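Local atomic coordinates of cellulase (Xanthomonas axonopodis pv. citri, PDB entry 4W7W), a protein that probably hydrolyses the beta-1,4-glucosidic bonds of cellulose and its oligosaccharides, as a family 5 glycoside hydrolase with a TIM-barrel fold. Residues E96-A100 / N101-L105; Q168-I171 / T172-K176. All blocks are in the same frame, centred on the assembly; numbering follows the deposited sequence.

Contact 1: E96-A100 / N101-L105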
ATOM      1  N   GLU A  96      16.639  -7.803  -1.238  1.00  6.44           N
ATOM      2  CA  GLU A  96      18.024  -7.610  -1.657  1.00  6.87           C
ATOM      3  C   GLU A  96      18.114  -6.590  -2.779  1.00  6.68           C
ATOM      4  O   GLU A  96      19.010  -5.742  -2.782  1.00  7.17           O
ATOM      5  CB  GLU A  96      18.678  -8.931  -2.103  1.00  7.81           C
ATOM      6  CG  GLU A  96      18.971  -9.908  -0.979  1.00  9.47           C
ATOM      7  CD  GLU A  96      19.893 -11.057  -1.369  1.00 10.89           C
ATOM      8  OE1 GLU A  96      20.676 -10.940  -2.358  1.00 11.39           O
ATOM      9  OE2 GLU A  96      19.847 -12.059  -0.621  1.00 13.72           O
ATOM     10  N   ALA A  97      17.203  -6.684  -3.745  1.00  6.04           N
ATOM     11  CA  ALA A  97      17.224  -5.757  -4.869  1.00  6.78           C
ATOM     12  C   ALA A  97      16.919  -4.338  -4.411  1.00  6.47           C
ATOM     13  O   ALA A  97      17.576  -3.373  -4.843  1.00  6.94           O
ATOM     14  CB  ALA A  97      16.236  -6.188  -5.929  1.00  7.52           C
ATOM     15  N   ALA A  98      15.906  -4.188  -3.560  1.00  6.28           N
ATOM     16  CA  ALA A  98      15.583  -2.862  -3.023  1.00  6.65           C
ATOM     17  C   ALA A  98      16.780  -2.267  -2.298  1.00  6.86           C
ATOM     18  O   ALA A  98      17.173  -1.139  -2.551  1.00  7.61           O
ATOM     19  CB  ALA A  98      14.372  -2.933  -2.102  1.00  6.82           C
ATOM     20  N   LYS A  99      17.403  -3.049  -1.418  1.00  7.10           N
ATOM     21  CA  LYS A  99      18.536  -2.540  -0.669  1.00  7.89           C
ATOM     22  C   LYS A  99      19.698  -2.134  -1.563  1.00  7.59           C
ATOM     23  O   LYS A  99      20.332  -1.099  -1.355  1.00  8.83           O
ATOM     24  CB  LYS A  99      18.996  -3.561   0.370  1.00  9.17           C
ATOM     25  CG  LYS A  99      18.059  -3.693   1.557  1.00 11.48           C
ATOM     26  CD  LYS A  99      18.343  -4.939   2.392  1.00 15.20           C
ATOM     27  CE  LYS A  99      19.773  -5.024   2.895  1.00 18.22           C
ATOM     28  NZ  LYS A  99      19.917  -6.164   3.838  1.00 25.66           N
ATOM     29  N   ALA A 100      19.962  -2.934  -2.586  1.00  7.09           N
ATOM     30  CA  ALA A 100      21.065  -2.637  -3.483  1.00  7.75           C
ATOM     31  C   ALA A 100      20.841  -1.346  -4.247  1.00  8.09           C
ATOM     32  O   ALA A 100      21.794  -0.691  -4.634  1.00 10.91           O
ATOM     33  CB  ALA A 100      21.277  -3.782  -4.450  1.00  7.85           C
ATOM     34  N   ASN A 101      19.567  -0.989  -4.439  1.00  7.50           N
ATOM     35  CA  ASN A 101      19.180   0.231  -5.121  1.00  8.00           C
ATOM     36  C   ASN A 101      18.766   1.355  -4.172  1.00  8.91           C
ATOM     37  O   ASN A 101      18.184   2.357  -4.592  1.00 10.37           O
ATOM     38  CB  ASN A 101      18.069  -0.088  -6.120  1.00  8.16           C
ATOM     39  CG  ASN A 101      18.608  -0.876  -7.295  1.00  8.67           C
ATOM     40  OD1 ASN A 101      19.156  -0.295  -8.233  1.00 10.22           O
ATOM     41  ND2 ASN A 101      18.516  -2.199  -7.231  1.00  9.25           N
ATOM     42  N   LYS A 102      19.119   1.205  -2.900  1.00  9.24           N
ATOM     43  CA  LYS A 102      18.873   2.223  -1.883  1.00 10.04           C
ATOM     44  C   LYS A 102      17.389   2.578  -1.771  1.00  9.03           C
ATOM     45  O   LYS A 102      16.998   3.728  -1.567  1.00 12.51           O
ATOM     46  CB  LYS A 102      19.756   3.448  -2.090  1.00 12.81           C
ATOM     47  CG  LYS A 102      21.246   3.116  -2.157  1.00 15.80           C
ATOM     48  CD  LYS A 102      22.100   4.364  -2.279  1.00 21.18           C
ATOM     49  CE  LYS A 102      23.555   4.024  -2.557  0.50 24.77           C
ATOM     50  NZ  LYS A 102      24.439   5.218  -2.447  0.50 31.49           N
ATOM     51  N   GLN A 103      16.559   1.550  -1.868  1.00  6.92           N
ATOM     52  CA  GLN A 103      15.109   1.697  -1.739  1.00  6.82           C
ATOM     53  C   GLN A 103      14.581   1.045  -0.473  1.00  6.49           C
ATOM     54  O   GLN A 103      15.124   0.058   0.028  1.00  7.74           O
ATOM     55  CB  GLN A 103      14.407   1.045  -2.941  1.00  6.14           C
ATOM     56  CG  GLN A 103      14.653   1.780  -4.232  1.00  6.76           C
ATOM     57  CD  GLN A 103      14.344   0.973  -5.476  1.00  6.55           C
ATOM     58  OE1 GLN A 103      14.578  -0.227  -5.525  1.00  6.95           O
ATOM     59  NE2 GLN A 103      13.868   1.645  -6.513  1.00  7.08           N
ATOM     60  N   TYR A 104      13.475   1.600  -0.007  1.00  6.31           N
ATOM     61  CA  TYR A 104      12.639   0.983   1.008  1.00  6.17           C
ATOM     62  C   TYR A 104      11.661   0.024   0.348  1.00  5.64           C
ATOM     63  O   TYR A 104      11.256   0.237  -0.797  1.00  6.74           O
ATOM     64  CB  TYR A 104      11.847   2.061   1.750  1.00  7.05           C
ATOM     65  CG  TYR A 104      12.720   3.021   2.515  1.00  8.41           C
ATOM     66  CD1 TYR A 104      13.122   2.741   3.824  1.00  9.62           C
ATOM     67  CD2 TYR A 104      13.171   4.196   1.932  1.00  9.46           C
ATOM     68  CE1 TYR A 104      13.932   3.613   4.532  1.00 12.62           C
ATOM     69  CE2 TYR A 104      13.975   5.079   2.635  1.00 12.66           C
ATOM     70  CZ  TYR A 104      14.350   4.784   3.936  1.00 14.38           C
ATOM     71  OH  TYR A 104      15.145   5.641   4.662  1.00 19.33           O
ATOM     72  N   LEU A 105      11.281  -1.027   1.077  1.00  5.66           N
ATOM     73  CA  LEU A 105      10.355  -2.027   0.588  1.00  5.21           C
ATOM     74  C   LEU A 105       9.185  -2.109   1.538  1.00  5.31           C
ATOM     75  O   LEU A 105       9.343  -2.472   2.703  1.00  5.65           O
ATOM     76  CB  LEU A 105      11.060  -3.373   0.482  1.00  5.86           C
ATOM     77  CG  LEU A 105      10.231  -4.475  -0.185  1.00  6.24           C
ATOM     78  CD1 LEU A 105      10.031  -4.205  -1.670  1.00  6.99           C
ATOM     79  CD2 LEU A 105      10.873  -5.843   0.024  1.00  6.96           C
TER
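The tight turn that joins A97, A98 and K99 to N101, K102 and Q103 is a local helix cap, at the point where helix 85-100 stops and the chain turns into barrel strand 104-109. Two donors of N101 share the carbonyl oxygen of A97. Backbone N101 N lies 3.1 Å from A97 O in a more bent bond. N101 ND2 makes the shorter and straighter one to A97 O, 2.8 Å at 168°. They reach that oxygen from opposite faces of its carbonyl plane. CG of N101 stands beside its own backbone N (chi1 -71°), which folds the amide back over the last helical turn, and A97 O lies nearly in the amide plane. Next, K102 takes positive phi. Its N binds K99 O at 3.0 Å, and Q103 N closes on A98 O at 2.8 Å, both donors standing above the carbonyl planes. The methyl of A98 packs on CB of Q103 (CB to CB 4.1 Å) and on CB of L105. Beyond it, Q103 NE2 is bound by F55 O and M63 O, tying the turn to helix 52-60 and the loop that follows it. Paired 6→1 and 5→2 bonds around a positive-phi C-prime residue define the Schellman motif.

Contact 2: Q168-I171 / T172-K176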
ATOM      1  N   GLN A 168      -5.038  -2.752  15.950  1.00  5.81           N
ATOM      2  CA  GLN A 168      -4.352  -2.627  17.231  1.00  5.76           C
ATOM      3  C   GLN A 168      -3.651  -3.930  17.607  1.00  6.37           C
ATOM      4  O   GLN A 168      -2.495  -3.942  18.045  1.00  6.43           O
ATOM      5  CB  GLN A 168      -5.319  -2.219  18.343  1.00  6.21           C
ATOM      6  CG  GLN A 168      -4.615  -2.051  19.684  1.00  7.09           C
ATOM      7  CD  GLN A 168      -3.634  -0.904  19.670  1.00  7.27           C
ATOM      8  OE1 GLN A 168      -4.049   0.259  19.661  1.00  8.17           O
ATOM      9  NE2 GLN A 168      -2.343  -1.210  19.627  1.00  7.70           N
ATOM     10  N   GLY A 169      -4.368  -5.035  17.478  1.00  5.96           N
ATOM     11  CA  GLY A 169      -3.778  -6.321  17.816  1.00  6.55           C
ATOM     12  C   GLY A 169      -2.549  -6.610  16.973  1.00  6.30           C
ATOM     13  O   GLY A 169      -1.570  -7.180  17.450  1.00  6.63           O
ATOM     14  N   THR A 170      -2.594  -6.206  15.720  0.60  6.11           N
ATOM     15  CA  THR A 170      -1.482  -6.425  14.823  0.60  5.70           C
ATOM     16  C   THR A 170      -0.276  -5.544  15.172  0.60  5.69           C
ATOM     17  O   THR A 170       0.862  -6.019  15.195  0.60  6.23           O
ATOM     18  CB  THR A 170      -1.968  -6.168  13.399  0.60  5.62           C
ATOM     19  OG1 THR A 170      -3.006  -7.098  13.081  0.60  8.25           O
ATOM     20  CG2 THR A 170      -0.857  -6.370  12.409  0.60  4.68           C
ATOM     21  N   ILE A 171      -0.520  -4.265  15.434  1.00  5.73           N
ATOM     22  CA  ILE A 171       0.541  -3.352  15.871  1.00  5.81           C
ATOM     23  C   ILE A 171       1.206  -3.899  17.129  1.00  5.83           C
ATOM     24  O   ILE A 171       2.431  -3.977  17.229  1.00  6.26           O
ATOM     25  CB  ILE A 171      -0.027  -1.948  16.111  1.00  5.77           C
ATOM     26  CG1 ILE A 171      -0.453  -1.301  14.787  1.00  6.28           C
ATOM     27  CG2 ILE A 171       0.964  -1.077  16.849  1.00  6.64           C
ATOM     28  CD1 ILE A 171      -1.420  -0.152  14.988  1.00  7.21           C
ATOM     29  N   THR A 172       0.399  -4.309  18.090  1.00  6.23           N
ATOM     30  CA  THR A 172       0.910  -4.841  19.343  1.00  6.37           C
ATOM     31  C   THR A 172       1.784  -6.059  19.083  1.00  6.86           C
ATOM     32  O   THR A 172       2.871  -6.190  19.657  1.00  7.33           O
ATOM     33  CB  THR A 172      -0.252  -5.136  20.294  1.00  6.74           C
ATOM     34  OG1 THR A 172      -0.847  -3.881  20.636  1.00  7.62           O
ATOM     35  CG2 THR A 172       0.194  -5.894  21.535  1.00  7.76           C
ATOM     36  N   ALA A 173       1.296  -6.971  18.252  1.00  7.03           N
ATOM     37  CA  ALA A 173       2.041  -8.187  17.930  1.00  7.42           C
ATOM     38  C   ALA A 173       3.399  -7.856  17.318  1.00  6.85           C
ATOM     39  O   ALA A 173       4.422  -8.474  17.650  1.00  7.84           O
ATOM     40  CB  ALA A 173       1.237  -9.087  17.016  1.00  7.86           C
ATOM     41  N   ILE A 174       3.425  -6.900  16.406  1.00  6.36           N
ATOM     42  CA  ILE A 174       4.674  -6.507  15.775  1.00  6.20           C
ATOM     43  C   ILE A 174       5.621  -5.939  16.829  1.00  5.99           C
ATOM     44  O   ILE A 174       6.793  -6.306  16.878  1.00  7.01           O
ATOM     45  CB  ILE A 174       4.422  -5.489  14.649  1.00  5.64           C
ATOM     46  CG1 ILE A 174       3.719  -6.189  13.466  1.00  5.49           C
ATOM     47  CG2 ILE A 174       5.717  -4.802  14.213  1.00  6.40           C
ATOM     48  CD1 ILE A 174       3.087  -5.234  12.460  1.00  5.84           C
ATOM     49  N   ARG A 175       5.135  -5.042  17.676  1.00  5.90           N
ATOM     50  CA  ARG A 175       6.035  -4.408  18.636  1.00  6.13           C
ATOM     51  C   ARG A 175       6.556  -5.365  19.696  1.00  6.80           C
ATOM     52  O   ARG A 175       7.668  -5.195  20.174  1.00  8.25           O
ATOM     53  CB  ARG A 175       5.383  -3.170  19.240  1.00  6.14           C
ATOM     54  CG  ARG A 175       5.040  -2.087  18.228  1.00  6.32           C
ATOM     55  CD  ARG A 175       6.266  -1.638  17.455  1.00  6.56           C
ATOM     56  NE  ARG A 175       5.936  -0.513  16.597  1.00  6.62           N
ATOM     57  CZ  ARG A 175       6.446  -0.280  15.393  1.00  6.47           C
ATOM     58  NH1 ARG A 175       7.359  -1.078  14.865  1.00  7.14           N
ATOM     59  NH2 ARG A 175       5.996   0.754  14.719  1.00  6.82           N
ATOM     60  N   LYS A 176       5.772  -6.390  20.040  1.00  6.96           N
ATOM     61  CA  LYS A 176       6.220  -7.390  21.001  1.00  7.46           C
ATOM     62  C   LYS A 176       7.483  -8.109  20.523  1.00  7.70           C
ATOM     63  O   LYS A 176       8.229  -8.608  21.351  1.00  9.22           O
ATOM     64  CB  LYS A 176       5.125  -8.421  21.265  1.00  7.20           C
ATOM     65  CG  LYS A 176       4.019  -7.934  22.181  1.00  7.56           C
ATOM     66  CD  LYS A 176       2.896  -8.942  22.273  1.00  7.86           C
ATOM     67  CE  LYS A 176       1.863  -8.539  23.317  1.00  8.06           C
ATOM     68  NZ  LYS A 176       0.657  -9.383  23.229  1.00  8.79           N
TER
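T172 meets Q168, one turn earlier, through both backbone and side chain. T172 N donates to Q168 O at 2.9 Å, nearly straight at 168°. The hydroxyl OG1 of T172 is beside its own backbone N (chi1 -66°), an orientation that swings it back over the preceding turn, 3.1 Å from the same Q168 O. Q168 comes to meet it from the side: CG runs anti to the backbone N, and a bend at chi2 brings NE2 to 3.2 Å from T172 OG1. Q168 NE2 is held by K213 O, in a loop outside the helix.

A173 N continues the i to i+4 pattern to G169 O, and its methyl lies beyond that oxygen, A173 CB 3.4 Å from G169 O. The face carrying A173 turns to the neighbouring helix 127-141, at A131. All of this belongs to helix 160-176, the crossover helix of the right-handed beta-alpha-beta unit that links parallel strands 147-150 and 183-186 of the (beta/alpha)8 barrel.

I174 N binds T170 O, with I174 CG1 3.3 Å from T170 O. In the conformer given for T170, CG2 comes to 4.1 Å from I174 CD1, a contact the other copy leaves doubtful. The isoleucine itself packs against W134 of helix 127-141 and against L151.

R175 N takes I171 O, its N-H pointing nearly down the carbonyl bond. CG of R175 also approaches I171 O, and the arginine chain then carries its guanidinium beyond the helix, where NE makes a salt bridge to D214 while NH1 binds A179 O and N181 O.

In the fold
Both contacts are local and partly buried, each at the outer layer of the same barrel, with centres 25 Å apart and no touch between them. Contact 1 ends helix 85-100 and turns the chain inward to strand 104-109, so the last bonds change from i to i+4 to the Schellman pair and a side-chain amide helps close the last turn. Contact 2 stays within helix 160-176, where regular i to i+4 bonds run on and side chains sort by face. There I171 and I174 pack on strand 183-186; in contact 1 the buried residues are A98, Q103 and L105. Polar ends in both reach outside partners: backbone carbonyls for Q103 and Q168, a carboxylate and backbone carbonyls for R175.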